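Long-range contacts in ThiJ/PfpI family protein (Francisella tularensis subsp. novicida, PDB 4P5P), which probably acts as a glyoxalase III, converting methylglyoxal to lactate, and is a virulence-associated member of the DJ-1/PfpI family: residues 5-10 with 106-111; 23-28 with 52-57; 100-105 with 170-175; 153-158 with 203-208. All coordinates share one frame; numbering follows the deposited sequence. Where two conformers were deposited one is given.

Contact 1: 5-10 with 106-111; sequences LMVTTS and WDFPNN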
loop_
_atom_site.group_PDB
_atom_site.type_symbol
_atom_site.label_atom_id
_atom_site.label_comp_id
_atom_site.label_asym_id
_atom_site.label_seq_id
_atom_site.Cartn_x
_atom_site.Cartn_y
_atom_site.Cartn_z
ATOM N N LEU A 5 -7.838 6.546 4.741
ATOM C CA LEU A 5 -6.434 6.860 5.012
ATOM C C LEU A 5 -5.528 6.105 4.043
ATOM O O LEU A 5 -5.554 4.882 4.002
ATOM C CB LEU A 5 -6.074 6.512 6.458
ATOM C CG LEU A 5 -4.657 6.912 6.877
ATOM C CD1 LEU A 5 -4.531 8.413 6.927
ATOM C CD2 LEU A 5 -4.320 6.285 8.196
ATOM N N MET A 6 -4.727 6.832 3.280
ATOM C CA MET A 6 -3.749 6.235 2.384
ATOM C C MET A 6 -2.369 6.460 2.990
ATOM O O MET A 6 -2.064 7.563 3.463
ATOM C CB MET A 6 -3.844 6.832 0.976
ATOM C CG MET A 6 -5.158 6.515 0.273
ATOM S SD MET A 6 -5.135 6.942 -1.479
ATOM C CE MET A 6 -4.038 5.691 -2.129
ATOM N N VAL A 7 -1.561 5.402 2.980
ATOM C CA VAL A 7 -0.264 5.357 3.634
ATOM C C VAL A 7 0.856 5.030 2.651
ATOM O O VAL A 7 0.784 4.053 1.910
ATOM C CB VAL A 7 -0.253 4.286 4.756
ATOM C CG1 VAL A 7 1.079 4.260 5.484
ATOM C CG2 VAL A 7 -1.370 4.536 5.752
ATOM N N THR A 8 1.919 5.836 2.680
ATOM C CA THR A 8 3.085 5.613 1.836
ATOM C C THR A 8 4.323 5.317 2.648
ATOM O O THR A 8 4.411 5.667 3.833
ATOM C CB THR A 8 3.441 6.821 0.963
ATOM O OG1 THR A 8 4.106 7.806 1.768
ATOM C CG2 THR A 8 2.207 7.422 0.307
ATOM N N THR A 9 5.277 4.678 1.987
ATOM C CA THR A 9 6.622 4.542 2.506
ATOM C C THR A 9 7.310 5.901 2.682
ATOM O O THR A 9 6.924 6.884 2.048
ATOM C CB THR A 9 7.473 3.655 1.558
ATOM O OG1 THR A 9 8.737 3.366 2.152
ATOM C CG2 THR A 9 7.691 4.350 0.228
ATOM N N SER A 10 8.338 5.911 3.542
ATOM C CA SER A 10 9.259 7.040 3.706
ATOM C C SER A 10 10.697 6.648 3.346
ATOM O O SER A 10 11.625 7.465 3.447
ATOM C CB SER A 10 9.204 7.560 5.148
ATOM O OG SER A 10 7.970 8.216 5.395
ATOM N N TRP A 106 11.304 -1.915 3.410
ATOM C CA TRP A 106 12.227 -1.569 4.493
ATOM C C TRP A 106 11.568 -0.837 5.658
ATOM O O TRP A 106 12.164 -0.766 6.728
ATOM C CB TRP A 106 13.381 -0.719 3.957
ATOM C CG TRP A 106 14.384 -1.514 3.181
ATOM C CD1 TRP A 106 15.444 -2.201 3.691
ATOM C CD2 TRP A 106 14.426 -1.713 1.760
ATOM N NE1 TRP A 106 16.145 -2.819 2.681
ATOM C CE2 TRP A 106 15.545 -2.534 1.485
ATOM C CE3 TRP A 106 13.632 -1.279 0.690
ATOM C CZ2 TRP A 106 15.889 -2.928 0.188
ATOM C CZ3 TRP A 106 13.981 -1.673 -0.602
ATOM C CH2 TRP A 106 15.098 -2.487 -0.839
ATOM N N ASP A 107 10.372 -0.278 5.478
ATOM C CA ASP A 107 9.741 0.409 6.615
ATOM C C ASP A 107 8.276 0.067 6.885
ATOM O O ASP A 107 7.718 0.553 7.866
ATOM C CB ASP A 107 9.898 1.945 6.500
ATOM C CG ASP A 107 9.157 2.576 5.330
ATOM O OD1 ASP A 107 8.594 1.875 4.475
ATOM O OD2 ASP A 107 9.163 3.828 5.271
ATOM N N PHE A 108 7.666 -0.824 6.107
ATOM C CA PHE A 108 6.311 -1.274 6.446
ATOM C C PHE A 108 6.239 -2.484 7.395
ATOM O O PHE A 108 5.408 -2.484 8.299
ATOM C CB PHE A 108 5.519 -1.630 5.180
ATOM C CG PHE A 108 4.837 -0.462 4.491
ATOM C CD1 PHE A 108 5.136 0.856 4.797
ATOM C CD2 PHE A 108 3.882 -0.714 3.510
ATOM C CE1 PHE A 108 4.472 1.895 4.162
ATOM C CE2 PHE A 108 3.240 0.301 2.874
ATOM C CZ PHE A 108 3.516 1.612 3.193
ATOM N N PRO A 109 7.059 -3.534 7.165
ATOM C CA PRO A 109 6.783 -4.806 7.860
ATOM C C PRO A 109 6.758 -4.739 9.382
ATOM O O PRO A 109 5.982 -5.444 10.025
ATOM C CB PRO A 109 7.943 -5.714 7.426
ATOM C CG PRO A 109 8.459 -5.149 6.190
ATOM C CD PRO A 109 8.180 -3.664 6.217
ATOM N N ASN A 110 7.629 -3.920 9.952
ATOM C CA ASN A 110 7.814 -3.941 11.401
ATOM C C ASN A 110 7.306 -2.663 12.066
ATOM O O ASN A 110 7.562 -2.418 13.241
ATOM C CB ASN A 110 9.284 -4.205 11.693
ATOM C CG ASN A 110 9.724 -5.579 11.189
ATOM O OD1 ASN A 110 9.062 -6.573 11.452
ATOM N ND2 ASN A 110 10.771 -5.623 10.375
ATOM N N ASN A 111 6.521 -1.875 11.334
ATOM C CA ASN A 111 6.028 -0.618 11.873
ATOM C C ASN A 111 4.908 -0.837 12.891
ATOM O O ASN A 111 3.858 -1.388 12.551
ATOM C CB ASN A 111 5.527 0.282 10.750
ATOM C CG ASN A 111 5.178 1.664 11.240
ATOM O OD1 ASN A 111 4.066 1.900 11.716
ATOM N ND2 ASN A 111 6.137 2.587 11.152
#
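Asp107 meets the end of strand 2-8 with both carboxylate oxygens, each taken by a different residue of the loop. Thr9 OG1 donates to Asp107 OD1 over 2.8 Å, arriving on the syn side but 28° out of the carboxylate plane. The backbone N-H of Ser10 gives a straight bond (165°) to the syn lone pair of OD2, with Ser10 N and Asp107 OD2 2.8 Å apart. Two neighbouring residues thus share one carboxylate, which fixes the rotation of the acid and ties down the chain just where the strand ends. The Thr9 and Asp107 side chains cross at about a right angle. With chi1 at -172°, Thr9 OG1 lies opposite its backbone N, on the side of the chain that faces Asp107; it also bonds to the N-H of His11.

Beside this polar pair, the ring of Phe108 pushes its far end against the strand backbone. Phe108 CE1 lies 3.7 Å from Thr8 C, while CZ comes within 3.9 Å of Val7 O, both at the ring edge. Val7 CG1 adds a looser apolar touch to Phe108 CZ at 4.3 Å. On the strand side, Thr8 OG1 donates to Thr9 O over 3.0 Å from above the carbonyl plane, bracing the turn out of the strand, and Ser10 OG accepts from Met48 N.

Phe108 opens a type I turn that closes at Asn111, the N-cap of helix 112-123. Strand 2-8 itself lies between strands 40-46 and 95-98, so the contact joins the C-terminal end of a central strand to the link between helices 104-107 and 112-123.

Contact 2: 23-28 with 52-57; sequences LWLSEL and IPIDPN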
loop_
_atom_site.group_PDB
_atom_site.type_symbol
_atom_site.label_atom_id
_atom_site.label_comp_id
_atom_site.label_asym_id
_atom_site.label_seq_id
_atom_site.Cartn_x
_atom_site.Cartn_y
_atom_site.Cartn_z
ATOM N N LEU A 23 8.012 5.436 -3.001
ATOM C CA LEU A 23 6.656 5.189 -3.455
ATOM C C LEU A 23 6.577 4.972 -4.961
ATOM O O LEU A 23 7.237 5.678 -5.725
ATOM C CB LEU A 23 5.774 6.376 -3.068
ATOM C CG LEU A 23 4.390 6.496 -3.706
ATOM C CD1 LEU A 23 3.432 5.462 -3.145
ATOM C CD2 LEU A 23 3.860 7.900 -3.479
ATOM N N TRP A 24 5.747 4.009 -5.374
ATOM C CA TRP A 24 5.381 3.887 -6.788
ATOM C C TRP A 24 4.212 4.839 -7.016
ATOM O O TRP A 24 3.090 4.556 -6.598
ATOM C CB TRP A 24 5.003 2.454 -7.169
ATOM C CG TRP A 24 4.990 2.299 -8.665
ATOM C CD1 TRP A 24 3.953 2.560 -9.510
ATOM C CD2 TRP A 24 6.094 1.915 -9.489
ATOM N NE1 TRP A 24 4.341 2.348 -10.816
ATOM C CE2 TRP A 24 5.653 1.951 -10.824
ATOM C CE3 TRP A 24 7.414 1.546 -9.225
ATOM C CZ2 TRP A 24 6.487 1.619 -11.888
ATOM C CZ3 TRP A 24 8.236 1.222 -10.281
ATOM C CH2 TRP A 24 7.771 1.263 -11.590
ATOM N N LEU A 25 4.478 5.986 -7.637
ATOM C CA LEU A 25 3.540 7.107 -7.553
ATOM C C LEU A 25 2.107 6.792 -7.964
ATOM O O LEU A 25 1.177 7.200 -7.282
ATOM C CB LEU A 25 4.050 8.276 -8.386
ATOM C CG LEU A 25 3.253 9.577 -8.252
ATOM C CD1 LEU A 25 3.136 10.017 -6.788
ATOM C CD2 LEU A 25 3.863 10.669 -9.093
ATOM N N SER A 26 1.910 6.047 -9.049
ATOM C CA SER A 26 0.549 5.804 -9.511
ATOM C C SER A 26 -0.265 4.925 -8.556
ATOM O O SER A 26 -1.477 4.897 -8.658
ATOM C CB SER A 26 0.554 5.174 -10.910
ATOM O OG SER A 26 1.207 3.915 -10.913
ATOM N N GLU A 27 0.386 4.206 -7.644
ATOM C CA GLU A 27 -0.348 3.425 -6.655
ATOM C C GLU A 27 -0.925 4.293 -5.540
ATOM O O GLU A 27 -1.766 3.830 -4.772
ATOM C CB GLU A 27 0.546 2.330 -6.083
ATOM C CG GLU A 27 0.802 1.262 -7.153
ATOM C CD GLU A 27 1.812 0.221 -6.787
ATOM O OE1 GLU A 27 2.123 -0.610 -7.665
ATOM O OE2 GLU A 27 2.304 0.218 -5.658
ATOM N N LEU A 28 -0.453 5.543 -5.467
ATOM C CA LEU A 28 -1.100 6.574 -4.672
ATOM C C LEU A 28 -2.117 7.325 -5.528
ATOM O O LEU A 28 -3.283 7.436 -5.155
ATOM C CB LEU A 28 -0.063 7.547 -4.084
ATOM C CG LEU A 28 -0.617 8.769 -3.340
ATOM C CD1 LEU A 28 -1.474 8.356 -2.136
ATOM C CD2 LEU A 28 0.506 9.679 -2.893
ATOM N N ILE A 52 7.845 12.727 0.920
ATOM C CA ILE A 52 7.532 11.375 0.487
ATOM C C ILE A 52 8.424 11.045 -0.708
ATOM O O ILE A 52 8.315 11.678 -1.753
ATOM C CB ILE A 52 6.038 11.219 0.114
ATOM C CG1 ILE A 52 5.159 11.469 1.346
ATOM C CG2 ILE A 52 5.783 9.818 -0.452
ATOM C CD1 ILE A 52 3.657 11.381 1.108
ATOM N N PRO A 53 9.309 10.044 -0.561
ATOM C CA PRO A 53 10.199 9.720 -1.676
ATOM C C PRO A 53 9.463 8.996 -2.799
ATOM O O PRO A 53 8.630 8.118 -2.530
ATOM C CB PRO A 53 11.251 8.817 -1.031
ATOM C CG PRO A 53 10.531 8.132 0.062
ATOM C CD PRO A 53 9.523 9.143 0.586
ATOM N N ILE A 54 9.764 9.375 -4.040
ATOM C CA ILE A 54 9.156 8.743 -5.208
ATOM C C ILE A 54 10.205 7.912 -5.948
ATOM O O ILE A 54 11.286 8.396 -6.273
ATOM C CB ILE A 54 8.547 9.794 -6.146
ATOM C CG1 ILE A 54 7.431 10.537 -5.414
ATOM C CG2 ILE A 54 8.014 9.139 -7.437
ATOM C CD1 ILE A 54 6.947 11.753 -6.145
ATOM N N ASP A 55 9.901 6.646 -6.201
ATOM C CA ASP A 55 10.837 5.827 -6.970
ATOM C C ASP A 55 10.918 6.403 -8.381
ATOM O O ASP A 55 9.903 6.533 -9.039
ATOM C CB ASP A 55 10.404 4.367 -6.997
ATOM C CG ASP A 55 11.466 3.462 -7.608
ATOM O OD1 ASP A 55 12.019 3.817 -8.671
ATOM O OD2 ASP A 55 11.752 2.403 -7.016
ATOM N N PRO A 56 12.119 6.779 -8.844
ATOM C CA PRO A 56 12.170 7.436 -10.159
ATOM C C PRO A 56 11.632 6.567 -11.297
ATOM O O PRO A 56 11.137 7.082 -12.297
ATOM C CB PRO A 56 13.666 7.728 -10.355
ATOM C CG PRO A 56 14.375 6.833 -9.398
ATOM C CD PRO A 56 13.455 6.691 -8.223
ATOM N N ASN A 57 11.720 5.256 -11.149
ATOM C CA ASN A 57 11.211 4.397 -12.192
ATOM C C ASN A 57 9.697 4.539 -12.350
ATOM O O ASN A 57 9.158 4.243 -13.409
ATOM C CB ASN A 57 11.605 2.942 -11.918
ATOM C CG ASN A 57 13.091 2.672 -12.197
ATOM O OD1 ASN A 57 13.672 3.223 -13.137
ATOM N ND2 ASN A 57 13.701 1.815 -11.386
#
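Leu23 and Ile54 bridge their backbones, and Leu23 CG (chi1 166°) and Ile54 CG2 each lie opposite their own backbone N, beside the carbonyl carbon. With chi2 near 73° as well, Leu23 CD2 lies 4.1 Å from Ile52 CG2, the two side chains meeting at a slant. Ile54 CG2 comes to rest 4.2 Å from Leu25 CB. Trp24, whose indole also swings away from its backbone N, starts on the far side of the chain, yet its six-membered ring returns to Asn57. There Trp24 CH2 lies 3.8 Å from Asn57 O, approached obliquely, and Trp24 CZ3 packs on Asn57 CB, with the ring and amide planes 41° apart.

Two nearly straight backbone bonds hold the bridge. Leu23 N donates to Pro53 O over 2.8 Å, and Asp55 N returns a bond to Leu23 O over 2.9 Å. Beyond them, Asp55 OD1 accepts from Asn57 N at 2.9 Å, on the anti side of the carboxylate, while OD2 is held by the hydroxyl of Thr21. The Asp55 OD1 to Asn57 N bond forms an Asx turn.

Met79 of helix 73-80 covers the Leu23, Ile52 and Ile54 side chains. The arrangement is a single, isolated beta bridge followed by that turn, joining the approach to helix 26-35 to the loop that follows strand 40-46.

Contact 3: 100-105 with 170-175; sequences GGHGTM and DVVPFS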
loop_
_atom_site.group_PDB
_atom_site.type_symbol
_atom_site.label_atom_id
_atom_site.label_comp_id
_atom_site.label_asym_id
_atom_site.label_seq_id
_atom_site.Cartn_x
_atom_site.Cartn_y
_atom_site.Cartn_z
ATOM N N GLY A 100 2.281 1.009 -2.730
ATOM C CA GLY A 100 3.511 0.253 -2.879
ATOM C C GLY A 100 4.709 1.078 -3.315
ATOM O O GLY A 100 4.803 2.268 -3.006
ATOM N N GLY A 101 5.595 0.453 -4.086
ATOM C CA GLY A 101 6.947 0.944 -4.279
ATOM C C GLY A 101 7.874 0.117 -3.403
ATOM O O GLY A 101 7.497 -0.329 -2.321
ATOM N N HIS A 102 9.094 -0.105 -3.867
ATOM C CA HIS A 102 10.018 -0.961 -3.132
ATOM C C HIS A 102 10.401 -0.415 -1.756
ATOM O O HIS A 102 10.773 -1.189 -0.887
ATOM C CB HIS A 102 11.277 -1.200 -3.953
ATOM C CG HIS A 102 11.123 -2.252 -5.006
ATOM N ND1 HIS A 102 10.691 -1.965 -6.286
ATOM C CD2 HIS A 102 11.332 -3.590 -4.968
ATOM C CE1 HIS A 102 10.676 -3.079 -6.998
ATOM N NE2 HIS A 102 11.062 -4.078 -6.221
ATOM N N GLY A 103 10.273 0.893 -1.539
ATOM C CA GLY A 103 10.645 1.464 -0.251
ATOM C C GLY A 103 9.928 0.792 0.902
ATOM O O GLY A 103 10.484 0.636 1.993
ATOM N N THR A 104 8.693 0.378 0.648
ATOM C CA THR A 104 7.848 -0.272 1.649
ATOM C C THR A 104 8.490 -1.505 2.279
ATOM O O THR A 104 8.174 -1.858 3.418
ATOM C CB THR A 104 6.501 -0.718 1.048
ATOM O OG1 THR A 104 6.737 -1.646 -0.017
ATOM C CG2 THR A 104 5.705 0.453 0.502
ATOM N N MET A 105 9.367 -2.178 1.540
ATOM C CA MET A 105 9.967 -3.412 2.031
ATOM C C MET A 105 10.851 -3.162 3.245
ATOM O O MET A 105 11.088 -4.078 4.033
ATOM C CB MET A 105 10.768 -4.092 0.921
ATOM C CG MET A 105 9.893 -4.570 -0.216
ATOM S SD MET A 105 8.820 -5.964 0.211
ATOM C CE MET A 105 9.956 -7.338 0.104
ATOM N N ASP A 170 17.550 -10.209 -5.321
ATOM C CA ASP A 170 18.680 -10.237 -4.399
ATOM C C ASP A 170 18.951 -8.880 -3.732
ATOM O O ASP A 170 19.903 -8.738 -2.963
ATOM C CB ASP A 170 19.935 -10.714 -5.143
ATOM C CG ASP A 170 21.040 -11.146 -4.203
ATOM O OD1 ASP A 170 20.946 -12.265 -3.654
ATOM O OD2 ASP A 170 22.001 -10.371 -4.015
ATOM N N VAL A 171 18.108 -7.891 -4.011
ATOM C CA VAL A 171 18.252 -6.573 -3.395
ATOM C C VAL A 171 17.236 -6.383 -2.265
ATOM O O VAL A 171 17.550 -5.797 -1.225
ATOM C CB VAL A 171 18.089 -5.447 -4.439
ATOM C CG1 VAL A 171 18.287 -4.091 -3.794
ATOM C CG2 VAL A 171 19.085 -5.636 -5.591
ATOM N N VAL A 172 16.020 -6.876 -2.471
ATOM C CA VAL A 172 14.981 -6.743 -1.455
ATOM C C VAL A 172 15.397 -7.569 -0.236
ATOM O O VAL A 172 16.104 -8.569 -0.377
ATOM C CB VAL A 172 13.585 -7.180 -1.975
ATOM C CG1 VAL A 172 13.034 -6.161 -2.975
ATOM C CG2 VAL A 172 13.631 -8.592 -2.575
ATOM N N PRO A 173 14.996 -7.133 0.974
ATOM C CA PRO A 173 15.460 -7.782 2.207
ATOM C C PRO A 173 14.816 -9.147 2.466
ATOM O O PRO A 173 15.312 -9.921 3.277
ATOM C CB PRO A 173 15.075 -6.770 3.292
ATOM C CG PRO A 173 13.921 -6.004 2.708
ATOM C CD PRO A 173 14.153 -5.952 1.241
ATOM N N PHE A 174 13.728 -9.438 1.768
ATOM C CA PHE A 174 13.019 -10.703 1.892
ATOM C C PHE A 174 12.097 -10.785 0.688
ATOM O O PHE A 174 11.854 -9.777 0.028
ATOM C CB PHE A 174 12.229 -10.789 3.206
ATOM C CG PHE A 174 11.159 -9.741 3.332
ATOM C CD1 PHE A 174 11.455 -8.499 3.864
ATOM C CD2 PHE A 174 9.866 -9.988 2.903
ATOM C CE1 PHE A 174 10.481 -7.514 3.971
ATOM C CE2 PHE A 174 8.887 -9.020 3.011
ATOM C CZ PHE A 174 9.201 -7.769 3.546
ATOM N N SER A 175 11.623 -11.985 0.381
ATOM C CA SER A 175 10.638 -12.171 -0.669
ATOM C C SER A 175 9.248 -11.926 -0.093
ATOM O O SER A 175 8.820 -12.601 0.847
ATOM C CB SER A 175 10.734 -13.579 -1.268
ATOM O OG SER A 175 9.479 -13.993 -1.767
#
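Met105 points its thioether methyl at the face of the Phe174 ring. Met105 CE stands 3.6 Å from the Phe174 ring centroid and 17° off the ring normal, a CH-pi contact displaced toward the rim, whereas Met105 SD sits obliquely, 4.5 Å from the same centroid, completing a Met-aromatic pair. The methionine chain bends at both chi2 (-69°) and chi3 (-80°), which brings the methyl over the ring face. At an angle to the ring, Met105 CE touches Val172 CB (4.2 Å), and it closely approaches Phe174 O at 3.1 Å.

Pro173 covers the root of the same side chain, its CD 3.9 Å from Met105 CB. Further back, the imidazole of His102 presents its edge to the valine: CD2 meets Val172 CG1 at 3.7 Å in the plane of the ring. Glu163, bonded to His102 NE2, supports that orientation.

Thr104 OG1 and Thr104 N both donate to Gly101 O in the turn leading into helix 104-107. Gly101 N bonds the sulfinic acid at position 132, while the His102 ring meets His133. The contact lays this helix against the loop between helices 160-165 and 176-182, where Ser175 caps the latter and Leu176 touches Met105.

Contact 4: 153-158 with 203-208; sequences KEVTGF and IITAQN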
loop_
_atom_site.group_PDB
_atom_site.type_symbol
_atom_site.label_atom_id
_atom_site.label_comp_id
_atom_site.label_asym_id
_atom_site.label_seq_id
_atom_site.Cartn_x
_atom_site.Cartn_y
_atom_site.Cartn_z
ATOM N N LYS A 153 -6.257 -16.449 4.816
ATOM C CA LYS A 153 -6.946 -15.524 3.924
ATOM C C LYS A 153 -6.284 -15.495 2.554
ATOM O O LYS A 153 -5.071 -15.649 2.432
ATOM C CB LYS A 153 -6.997 -14.128 4.544
ATOM C CG LYS A 153 -7.895 -14.106 5.781
ATOM C CD LYS A 153 -8.190 -12.717 6.281
ATOM C CE LYS A 153 -9.191 -12.752 7.438
ATOM N NZ LYS A 153 -8.717 -13.582 8.586
ATOM N N GLU A 154 -7.110 -15.321 1.525
ATOM C CA GLU A 154 -6.625 -15.216 0.160
ATOM C C GLU A 154 -6.076 -13.822 -0.094
ATOM O O GLU A 154 -6.785 -12.829 0.064
ATOM C CB GLU A 154 -7.740 -15.544 -0.827
ATOM C CG GLU A 154 -8.318 -16.918 -0.564
ATOM C CD GLU A 154 -9.281 -17.378 -1.624
ATOM O OE1 GLU A 154 -9.883 -18.461 -1.441
ATOM O OE2 GLU A 154 -9.439 -16.665 -2.637
ATOM N N VAL A 155 -4.801 -13.773 -0.451
ATOM C CA VAL A 155 -4.108 -12.526 -0.734
ATOM C C VAL A 155 -3.267 -12.643 -2.000
ATOM O O VAL A 155 -2.981 -13.747 -2.493
ATOM C CB VAL A 155 -3.170 -12.093 0.438
ATOM C CG1 VAL A 155 -3.922 -12.018 1.752
ATOM C CG2 VAL A 155 -1.962 -13.035 0.559
ATOM N N THR A 156 -2.882 -11.488 -2.527
ATOM C CA THR A 156 -1.832 -11.397 -3.520
ATOM C C THR A 156 -0.901 -10.255 -3.136
ATOM O O THR A 156 -0.984 -9.732 -2.013
ATOM C CB THR A 156 -2.412 -11.199 -4.948
ATOM O OG1 THR A 156 -1.369 -11.314 -5.920
ATOM C CG2 THR A 156 -3.104 -9.848 -5.086
ATOM N N GLY A 157 -0.018 -9.890 -4.058
ATOM C CA GLY A 157 1.018 -8.897 -3.828
ATOM C C GLY A 157 2.093 -9.120 -4.874
ATOM O O GLY A 157 2.002 -10.073 -5.644
ATOM N N PHE A 158 3.097 -8.248 -4.924
ATOM C CA PHE A 158 4.132 -8.317 -5.956
ATOM C C PHE A 158 4.773 -9.710 -5.979
ATOM O O PHE A 158 5.280 -10.191 -4.967
ATOM C CB PHE A 158 5.177 -7.228 -5.707
ATOM C CG PHE A 158 5.972 -6.831 -6.923
ATOM C CD1 PHE A 158 5.430 -5.986 -7.887
ATOM C CD2 PHE A 158 7.270 -7.267 -7.088
ATOM C CE1 PHE A 158 6.176 -5.598 -8.992
ATOM C CE2 PHE A 158 8.011 -6.881 -8.181
ATOM C CZ PHE A 158 7.465 -6.045 -9.133
ATOM N N ILE A 203 -10.156 -7.484 3.527
ATOM C CA ILE A 203 -8.742 -7.285 3.263
ATOM C C ILE A 203 -8.562 -7.423 1.757
ATOM O O ILE A 203 -8.749 -8.505 1.202
ATOM C CB ILE A 203 -7.860 -8.301 4.003
ATOM C CG1 ILE A 203 -8.039 -8.137 5.514
ATOM C CG2 ILE A 203 -6.392 -8.119 3.597
ATOM C CD1 ILE A 203 -7.402 -9.246 6.343
ATOM N N ILE A 204 -8.206 -6.323 1.110
ATOM C CA ILE A 204 -8.134 -6.243 -0.333
ATOM C C ILE A 204 -6.684 -6.056 -0.730
ATOM O O ILE A 204 -6.054 -5.079 -0.335
ATOM C CB ILE A 204 -8.995 -5.087 -0.872
ATOM C CG1 ILE A 204 -10.455 -5.315 -0.465
ATOM C CG2 ILE A 204 -8.861 -4.989 -2.386
ATOM C CD1 ILE A 204 -11.352 -4.123 -0.695
ATOM N N THR A 205 -6.149 -6.994 -1.492
ATOM C CA THR A 205 -4.771 -6.905 -1.940
ATOM C C THR A 205 -4.698 -6.942 -3.467
ATOM O O THR A 205 -5.589 -7.464 -4.141
ATOM C CB THR A 205 -3.894 -8.032 -1.333
ATOM O OG1 THR A 205 -4.488 -9.311 -1.575
ATOM C CG2 THR A 205 -3.740 -7.868 0.181
ATOM N N ALA A 206 -3.651 -6.339 -4.005
ATOM C CA ALA A 206 -3.490 -6.189 -5.447
ATOM C C ALA A 206 -2.029 -6.432 -5.794
ATOM O O ALA A 206 -1.134 -6.177 -4.992
ATOM C CB ALA A 206 -3.944 -4.811 -5.902
ATOM N N GLN A 207 -1.785 -6.948 -6.990
ATOM C CA GLN A 207 -0.490 -7.536 -7.299
ATOM C C GLN A 207 0.596 -6.547 -7.737
ATOM O O GLN A 207 1.748 -6.704 -7.357
ATOM C CB GLN A 207 -0.687 -8.587 -8.388
ATOM C CG GLN A 207 0.558 -9.369 -8.740
ATOM C CD GLN A 207 0.254 -10.491 -9.705
ATOM O OE1 GLN A 207 -0.841 -11.052 -9.686
ATOM N NE2 GLN A 207 1.216 -10.820 -10.558
ATOM N N ASN A 208 0.229 -5.539 -8.526
ATOM C CA ASN A 208 1.205 -4.766 -9.285
ATOM C C ASN A 208 0.614 -3.407 -9.684
ATOM O O ASN A 208 -0.556 -3.149 -9.431
ATOM C CB ASN A 208 1.649 -5.587 -10.504
ATOM C CG ASN A 208 0.481 -6.100 -11.304
ATOM O OD1 ASN A 208 -0.536 -5.420 -11.429
ATOM N ND2 ASN A 208 0.603 -7.327 -11.835
HETATM O O HOH W 1 -6.649 -10.042 0.103
#
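Residues 153-158, which include the short strand 154-155, run beside residues 203-207 of the main sheet, their end-to-end directions 29° apart, yet the two are joined through a side chain and a water where a sheet would use paired backbones. Thr205 OG1 is the central atom. Thr205 OG1 accepts from Thr156 N over 2.9 Å in a nearly straight bond (168°), and stands 3.3 Å from Val155 CA. The hydroxyl occupies the position between the backbone N and carbonyl carbon of Thr205 (chi1 53°), which turns it toward the 153-158 backbone. A water hydrogen-bonds to the same OG1 and to the carbonyl oxygens Glu154 O and Ile203 O, so it bridges the two backbones.

Van der Waals contacts flank this polar line. In one of its two conformers, Lys153 places CD 3.6 Å from Ile203 CD1, the two side chains crossing at about a right angle, while the lysine NZ goes on to Ile149 O. Thr156 CG2 presses on the strand backbone, 3.7 Å from Ala206 C, and its OG1 bonds to Ser188 O. Gln207 lays CG 3.5 Å from Gly157 O; its extended chain carries the amide on to Ala190 N through OE1 and to Glu162 through NE2. At the far end Phe158 CA makes a weak CA-H...O contact of 3.2 Å with Gln207 O.

Strand 154-155 pairs in parallel with strand 186-187, while strand 203-206 lies between 127-130 and 197-200. The arrangement is a side-chain and water-mediated junction between a small two-stranded parallel sheet and the large sheet of the flavodoxin-like fold.

How the contacts relate
Contacts 1, 2 and 3 meet around the loops at one end of the central sheet. Thr9 OG1 of contact 1 also lies 3.2 Å from Gly103 O of contact 3, a possible alternative acceptor for its proton, and Thr9 CG2 packs on Leu23 N of contact 2 at 3.4 Å. Contacts 2 and 3 are joined by a probable bond from Trp24 N to Gly100 O, 3.1 Å long. These loops border the oxidised cysteine at position 132, a sulfinic acid here, to which Gly101 N bonds. Contact 4 reaches the same sheet as contact 1, their centres 16 Å apart, and touches contact 2 where Asn208 C approaches Glu27 OE1.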